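Local structure of methyl transferase from Methanosarcina acetivorans (Methanosarcina acetivorans, 6MRO) at residues V103-L108 with Y134-F139; I169-V174 with Y188-T193. The protein probably acts as an S-adenosylmethionine-dependent methyltransferase, and binds S-adenosylhomocysteine and calcium ions. The protein carries 1 engineered substitution. One frame throughout, in Å; residues are numbered along the deposited sequence.

Contact 1: residues V103-L108 with Y134-F139; sequences VIDSGL and YFMLCF. With SAH (S-adenosyl-L-homocysteine), chain B.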
loop_
_atom_site.group_PDB
_atom_site.type_symbol
_atom_site.label_atom_id
_atom_site.label_comp_id
_atom_site.label_asym_id
_atom_site.label_seq_id
_atom_site.Cartn_x
_atom_site.Cartn_y
_atom_site.Cartn_z
ATOM N N VAL A 103 -7.667 2.950 -2.419
ATOM C CA VAL A 103 -6.756 1.867 -2.050
ATOM C C VAL A 103 -5.366 2.468 -1.895
ATOM O O VAL A 103 -4.886 3.155 -2.810
ATOM C CB VAL A 103 -6.724 0.731 -3.088
ATOM C CG1 VAL A 103 -5.637 -0.301 -2.711
ATOM C CG2 VAL A 103 -8.104 0.051 -3.194
ATOM N N ILE A 104 -4.712 2.202 -0.751
ATOM C CA ILE A 104 -3.316 2.593 -0.555
ATOM C C ILE A 104 -2.436 1.352 -0.513
ATOM O O ILE A 104 -2.807 0.300 0.005
ATOM C CB ILE A 104 -3.074 3.482 0.693
ATOM C CG1 ILE A 104 -3.351 2.739 2.004
ATOM C CG2 ILE A 104 -3.874 4.786 0.589
ATOM C CD1 ILE A 104 -2.850 3.503 3.247
ATOM N N ASP A 105 -1.230 1.499 -1.054
ATOM C CA ASP A 105 -0.312 0.379 -1.249
ATOM C C ASP A 105 1.054 0.927 -0.848
ATOM O O ASP A 105 1.655 1.700 -1.590
ATOM C CB ASP A 105 -0.387 -0.071 -2.707
ATOM C CG ASP A 105 0.635 -1.122 -3.084
ATOM O OD1 ASP A 105 0.321 -1.835 -4.061
ATOM O OD2 ASP A 105 1.704 -1.261 -2.444
ATOM N N SER A 106 1.522 0.569 0.357
ATOM C CA SER A 106 2.776 1.094 0.902
ATOM C C SER A 106 3.745 -0.083 0.929
ATOM O O SER A 106 3.864 -0.779 1.938
ATOM C CB SER A 106 2.560 1.708 2.317
ATOM O OG SER A 106 3.779 2.150 2.926
ATOM N N GLY A 107 4.419 -0.323 -0.198
ATOM C CA GLY A 107 5.370 -1.415 -0.285
ATOM C C GLY A 107 4.833 -2.790 -0.650
ATOM O O GLY A 107 5.622 -3.756 -0.652
ATOM N N LEU A 108 3.539 -2.936 -0.958
ATOM C CA LEU A 108 3.055 -4.258 -1.366
ATOM C C LEU A 108 3.385 -4.543 -2.830
ATOM O O LEU A 108 3.954 -5.593 -3.154
ATOM C CB LEU A 108 1.549 -4.387 -1.124
ATOM C CG LEU A 108 0.923 -5.702 -1.637
ATOM C CD1 LEU A 108 1.624 -6.948 -1.019
ATOM C CD2 LEU A 108 -0.607 -5.772 -1.398
ATOM N N TYR A 134 -6.172 4.969 -6.451
ATOM C CA TYR A 134 -5.121 4.044 -6.047
ATOM C C TYR A 134 -3.845 4.851 -5.858
ATOM O O TYR A 134 -3.402 5.542 -6.789
ATOM C CB TYR A 134 -4.921 2.957 -7.105
ATOM C CG TYR A 134 -3.778 1.978 -6.863
ATOM C CD1 TYR A 134 -2.774 1.813 -7.808
ATOM C CD2 TYR A 134 -3.731 1.195 -5.706
ATOM C CE1 TYR A 134 -1.752 0.919 -7.608
ATOM C CE2 TYR A 134 -2.700 0.279 -5.491
ATOM C CZ TYR A 134 -1.717 0.155 -6.457
ATOM O OH TYR A 134 -0.707 -0.741 -6.281
ATOM N N PHE A 135 -3.279 4.780 -4.653
ATOM C CA PHE A 135 -2.012 5.419 -4.314
ATOM C C PHE A 135 -1.014 4.337 -3.938
ATOM O O PHE A 135 -1.272 3.540 -3.023
ATOM C CB PHE A 135 -2.184 6.395 -3.149
ATOM C CG PHE A 135 -3.117 7.524 -3.454
ATOM C CD1 PHE A 135 -2.710 8.556 -4.289
ATOM C CD2 PHE A 135 -4.387 7.563 -2.905
ATOM C CE1 PHE A 135 -3.564 9.607 -4.590
ATOM C CE2 PHE A 135 -5.244 8.622 -3.178
ATOM C CZ PHE A 135 -4.840 9.643 -4.022
ATOM N N MET A 136 0.117 4.306 -4.637
ATOM C CA MET A 136 1.098 3.253 -4.448
ATOM C C MET A 136 2.474 3.862 -4.264
ATOM O O MET A 136 2.879 4.741 -5.029
ATOM C CB MET A 136 1.086 2.287 -5.634
ATOM C CG MET A 136 2.027 1.100 -5.497
ATOM S SD MET A 136 3.723 1.440 -6.048
ATOM C CE MET A 136 3.449 1.446 -7.825
ATOM N N LEU A 137 3.189 3.384 -3.253
ATOM C CA LEU A 137 4.526 3.855 -2.934
ATOM C C LEU A 137 5.516 2.717 -3.112
ATOM O O LEU A 137 5.316 1.624 -2.566
ATOM C CB LEU A 137 4.547 4.400 -1.503
ATOM C CG LEU A 137 5.862 4.840 -0.863
ATOM C CD1 LEU A 137 6.314 6.137 -1.487
ATOM C CD2 LEU A 137 5.632 5.011 0.663
ATOM N N CYS A 138 6.592 2.979 -3.855
ATOM C CA CYS A 138 7.601 1.959 -4.097
ATOM C C CYS A 138 8.966 2.618 -4.265
ATOM O O CYS A 138 9.079 3.825 -4.500
ATOM C CB CYS A 138 7.230 1.111 -5.327
ATOM S SG CYS A 138 7.148 2.075 -6.869
ATOM N N PHE A 139 10.011 1.812 -4.126
ATOM C CA PHE A 139 11.357 2.310 -4.377
ATOM C C PHE A 139 11.532 2.585 -5.865
ATOM O O PHE A 139 11.034 1.838 -6.707
ATOM C CB PHE A 139 12.397 1.299 -3.899
ATOM C CG PHE A 139 12.366 1.058 -2.425
ATOM C CD1 PHE A 139 12.504 2.111 -1.537
ATOM C CD2 PHE A 139 12.171 -0.218 -1.924
ATOM C CE1 PHE A 139 12.460 1.897 -0.163
ATOM C CE2 PHE A 139 12.134 -0.437 -0.559
ATOM C CZ PHE A 139 12.275 0.627 0.319
HETATM N N SAH B . 2.276 -1.470 4.276
HETATM C CA SAH B . 3.076 -1.851 5.455
HETATM C CB SAH B . 3.818 -3.156 5.198
HETATM C CG SAH B . 4.634 -3.155 3.905
HETATM S SD SAH B . 5.664 -4.626 3.697
HETATM C C SAH B . 4.070 -0.766 5.841
HETATM O O SAH B . 4.241 0.224 5.114
HETATM O OXT SAH B . 4.725 -0.881 6.888
HETATM C "C5'" SAH B . 4.546 -5.532 2.583
HETATM C "C4'" SAH B . 3.390 -6.213 3.320
HETATM O "O4'" SAH B . 2.583 -6.901 2.373
HETATM C "C3'" SAH B . 3.803 -7.229 4.383
HETATM O "O3'" SAH B . 3.171 -6.860 5.599
HETATM C "C2'" SAH B . 3.311 -8.558 3.826
HETATM O "O2'" SAH B . 2.893 -9.497 4.805
HETATM C "C1'" SAH B . 2.158 -8.125 2.936
HETATM N N9 SAH B . 1.830 -9.031 1.831
HETATM C C8 SAH B . 2.687 -9.623 0.928
HETATM N N7 SAH B . 1.953 -10.332 0.052
HETATM C C5 SAH B . 0.644 -10.182 0.370
HETATM C C6 SAH B . -0.531 -10.686 -0.181
HETATM N N6 SAH B . -0.495 -11.485 -1.239
HETATM N N1 SAH B . -1.732 -10.348 0.385
HETATM C C2 SAH B . -1.783 -9.513 1.485
HETATM N N3 SAH B . -0.623 -9.024 2.044
HETATM C C4 SAH B . 0.563 -9.350 1.476
HETATM O O HOH W 1 4.306 -0.794 -3.198
#

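Contact 2: residues I169-V174 with Y188-T193; sequences IYIKDV and YLLSAT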
loop_
_atom_site.group_PDB
_atom_site.type_symbol
_atom_site.label_atom_id
_atom_site.label_comp_id
_atom_site.label_asym_id
_atom_site.label_seq_id
_atom_site.Cartn_x
_atom_site.Cartn_y
_atom_site.Cartn_z
ATOM N N ILE A 169 -2.437 9.420 -13.016
ATOM C CA ILE A 169 -2.471 10.864 -12.821
ATOM C C ILE A 169 -1.061 11.429 -12.749
ATOM O O ILE A 169 -0.715 12.366 -13.480
ATOM C CB ILE A 169 -3.296 11.218 -11.565
ATOM C CG1 ILE A 169 -4.678 10.546 -11.617
ATOM C CG2 ILE A 169 -3.428 12.730 -11.424
ATOM C CD1 ILE A 169 -5.543 10.972 -12.774
ATOM N N TYR A 170 -0.222 10.825 -11.912
ATOM C CA TYR A 170 1.183 11.184 -11.844
ATOM C C TYR A 170 1.979 10.022 -11.268
ATOM O O TYR A 170 1.431 9.129 -10.613
ATOM C CB TYR A 170 1.407 12.451 -11.011
ATOM C CG TYR A 170 0.974 12.404 -9.550
ATOM C CD1 TYR A 170 1.677 11.647 -8.598
ATOM C CD2 TYR A 170 -0.093 13.176 -9.112
ATOM C CE1 TYR A 170 1.294 11.639 -7.271
ATOM C CE2 TYR A 170 -0.490 13.169 -7.783
ATOM C CZ TYR A 170 0.203 12.399 -6.870
ATOM O OH TYR A 170 -0.185 12.403 -5.553
ATOM N N ILE A 171 3.279 10.042 -11.543
ATOM C CA ILE A 171 4.277 9.272 -10.801
ATOM C C ILE A 171 5.309 10.284 -10.315
ATOM O O ILE A 171 6.056 10.853 -11.125
ATOM C CB ILE A 171 4.928 8.181 -11.664
ATOM C CG1 ILE A 171 3.859 7.285 -12.305
ATOM C CG2 ILE A 171 5.902 7.357 -10.828
ATOM C CD1 ILE A 171 4.383 6.377 -13.403
ATOM N N LYS A 172 5.345 10.517 -9.006
ATOM C CA LYS A 172 6.130 11.578 -8.391
ATOM C C LYS A 172 7.322 11.004 -7.637
ATOM O O LYS A 172 7.209 9.968 -6.973
ATOM C CB LYS A 172 5.273 12.394 -7.413
ATOM C CG LYS A 172 4.592 13.588 -8.034
ATOM C CD LYS A 172 3.712 14.328 -7.027
ATOM C CE LYS A 172 2.978 15.462 -7.729
ATOM N NZ LYS A 172 1.814 15.977 -6.966
ATOM N N ASP A 173 8.453 11.693 -7.720
ATOM C CA ASP A 173 9.577 11.386 -6.843
ATOM C C ASP A 173 9.210 11.748 -5.412
ATOM O O ASP A 173 8.769 12.867 -5.136
ATOM C CB ASP A 173 10.827 12.158 -7.266
ATOM C CG ASP A 173 11.408 11.655 -8.572
ATOM O OD1 ASP A 173 11.321 12.384 -9.583
ATOM O OD2 ASP A 173 11.961 10.533 -8.585
ATOM N N VAL A 174 9.371 10.792 -4.503
ATOM C CA VAL A 174 9.157 11.045 -3.086
ATOM C C VAL A 174 10.243 10.332 -2.286
ATOM O O VAL A 174 11.234 9.845 -2.842
ATOM C CB VAL A 174 7.753 10.596 -2.636
ATOM C CG1 VAL A 174 6.657 11.414 -3.331
ATOM C CG2 VAL A 174 7.564 9.098 -2.886
ATOM N N TYR A 188 8.981 6.326 -5.606
ATOM C CA TYR A 188 7.932 6.822 -6.487
ATOM C C TYR A 188 6.582 6.746 -5.790
ATOM O O TYR A 188 6.288 5.770 -5.091
ATOM C CB TYR A 188 7.849 6.013 -7.783
ATOM C CG TYR A 188 8.862 6.402 -8.821
ATOM C CD1 TYR A 188 9.199 7.732 -9.023
ATOM C CD2 TYR A 188 9.487 5.433 -9.609
ATOM C CE1 TYR A 188 10.125 8.094 -9.981
ATOM C CE2 TYR A 188 10.413 5.783 -10.570
ATOM C CZ TYR A 188 10.732 7.120 -10.748
ATOM O OH TYR A 188 11.665 7.475 -11.699
ATOM N N LEU A 189 5.748 7.761 -6.007
ATOM C CA LEU A 189 4.351 7.726 -5.586
ATOM C C LEU A 189 3.478 7.804 -6.831
ATOM O O LEU A 189 3.520 8.799 -7.568
ATOM C CB LEU A 189 4.017 8.864 -4.629
ATOM C CG LEU A 189 2.552 8.861 -4.170
ATOM C CD1 LEU A 189 2.312 7.743 -3.162
ATOM C CD2 LEU A 189 2.165 10.219 -3.600
ATOM N N LEU A 190 2.720 6.746 -7.073
ATOM C CA LEU A 190 1.757 6.704 -8.155
ATOM C C LEU A 190 0.394 7.141 -7.640
ATOM O O LEU A 190 -0.088 6.635 -6.615
ATOM C CB LEU A 190 1.680 5.293 -8.739
ATOM C CG LEU A 190 0.415 4.954 -9.533
ATOM C CD1 LEU A 190 0.427 5.684 -10.879
ATOM C CD2 LEU A 190 0.354 3.441 -9.726
ATOM N N SER A 191 -0.230 8.067 -8.358
ATOM C CA SER A 191 -1.639 8.387 -8.192
ATOM C C SER A 191 -2.360 7.905 -9.440
ATOM O O SER A 191 -2.025 8.325 -10.556
ATOM C CB SER A 191 -1.853 9.884 -7.983
ATOM O OG SER A 191 -3.238 10.211 -8.012
ATOM N N ALA A 192 -3.320 7.004 -9.258
ATOM C CA ALA A 192 -4.055 6.450 -10.382
ATOM C C ALA A 192 -5.537 6.424 -10.040
ATOM O O ALA A 192 -5.919 6.488 -8.869
ATOM C CB ALA A 192 -3.535 5.053 -10.734
ATOM N N THR A 193 -6.377 6.355 -11.076
ATOM C CA THR A 193 -7.827 6.296 -10.888
ATOM C C THR A 193 -8.425 5.169 -11.717
ATOM O O THR A 193 -7.935 4.837 -12.797
ATOM C CB THR A 193 -8.522 7.624 -11.254
ATOM O OG1 THR A 193 -8.592 7.764 -12.678
ATOM C CG2 THR A 193 -7.781 8.812 -10.650
#

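Contact 1: residues V103-L108 with Y134-F139
Val103 opens the pairing of two parallel neighbouring strands: its O accepts the N-H of Phe135 at 2.9 Å, and its CG1 lies 3.9 Å from CD2 of the Tyr134 ring. Ile104, on the other face of the sheet, brings its CG2 loosely toward CB of Phe135, where Phe22 of helix 20-27 also packs. Asp105 has the largest share of the contact. Its N binds Phe135 O and its O receives Leu137 N at 2.8 Å, while its side chain, with CG anti to the backbone N (chi1 173°), runs alongside that of Met136, whose CG approaches the carboxylate carbon. Tyr134 OH donates to Asp105 OD1 at 2.7 Å, arriving from above the carboxylate plane, which stands 65° from the ring; Phe120 of helix 114-127 touches both side chains. Asp105 OD2 takes a hydrogen bond from Phe109 N and a weak one from Leu108 N, and a water donates to it and to Leu137 O, linking the Asp105 carboxylate to the backbone of the neighbouring strand. Ser106 returns to the Ile104 face and meets S-adenosylhomocysteine: its O accepts the ligand's amino N at 2.9 Å, and its OG donates to the ligand carboxylate atom O at 3.0 Å. Gly107 ends the pairing with N bonded to Leu137 O at 3.2 Å; its phi of 86° would jam a CB against the preceding carbonyl. Leu108 then lays CD1 3.5 Å from C8 of the adenine. Binding the cofactor product at the C-terminal end of a parallel strand is characteristic of the Rossmann-like methyltransferase fold. Here the buried Asp105 carboxylate, gripped by a phenol, a water and backbone N-H groups, would probably be stabilised as an anion while it pins the turn that leads from Ser106 past the ligand.

Contact 2: residues I169-V174 with Y188-T193
The Tyr170 ring is sandwiched between Ser191 CB, 3.5 Å from its centroid in a CH-pi contact, and Lys172 CD over the opposite face, with Leu189 O at its edge. A chi1 of 61° sets CG between the backbone N and the carbonyl carbon, folding the ring over the neighbouring strand; its OH reaches Leu189 CD2 and hydrogen-bonds Glu30. On the other side of the sheet, Ile171 CG2 sits over a face of the Tyr188 ring, 4.1 Å from its centroid, with Lys172 O in plane at the edge. Asp173 runs alongside that ring while its OD2 forms a salt bridge with Lys142. The antiparallel backbones bond through Lys172 and Leu189 in both directions, with Leu189 N 2.8 Å from Lys172 O. At the far end Ser191 O takes Ile169 N at 2.7 Å and, weakly, Tyr170 N, making a classic beta bulge. Replacing Tyr170 with alanine would probably uncover Ser191 CB, free the Lys172 chain to swing and leave Glu30 without its phenol partner. Antiparallel backbone bonds, interrupted by a bulge at Ser191, and rings laid against aliphatic groups thus join this hairpin edge, with Tyr170 OH and Asp173 OD2 finding polar partners outside the two strands.

Overall arrangement
From the N terminus, the chain lays down parallel strands 35-39, 56-61 and 82-85 before reaching strand 100-106. Contact 1 closes the connection through helix 114-127, a beta-alpha-beta crossover that brings strand 132-139 beside strand 100-106. The chain next passes through the calcium-binding stretch, whose last ligand Glu157 lies on helix 155-162, and contact 2 closes the hairpin of strands 167-177 and 184-193. The two contacts follow in series, neither nested nor crossed. Strand 184-193 inserts between 132-139 and 167-177, and Cys138 O to Tyr188 N and Met136 O to Leu190 N are probable hydrogen bonds between the contacts. One continuous sheet thus runs from the ligand-binding centre to the hairpin edge.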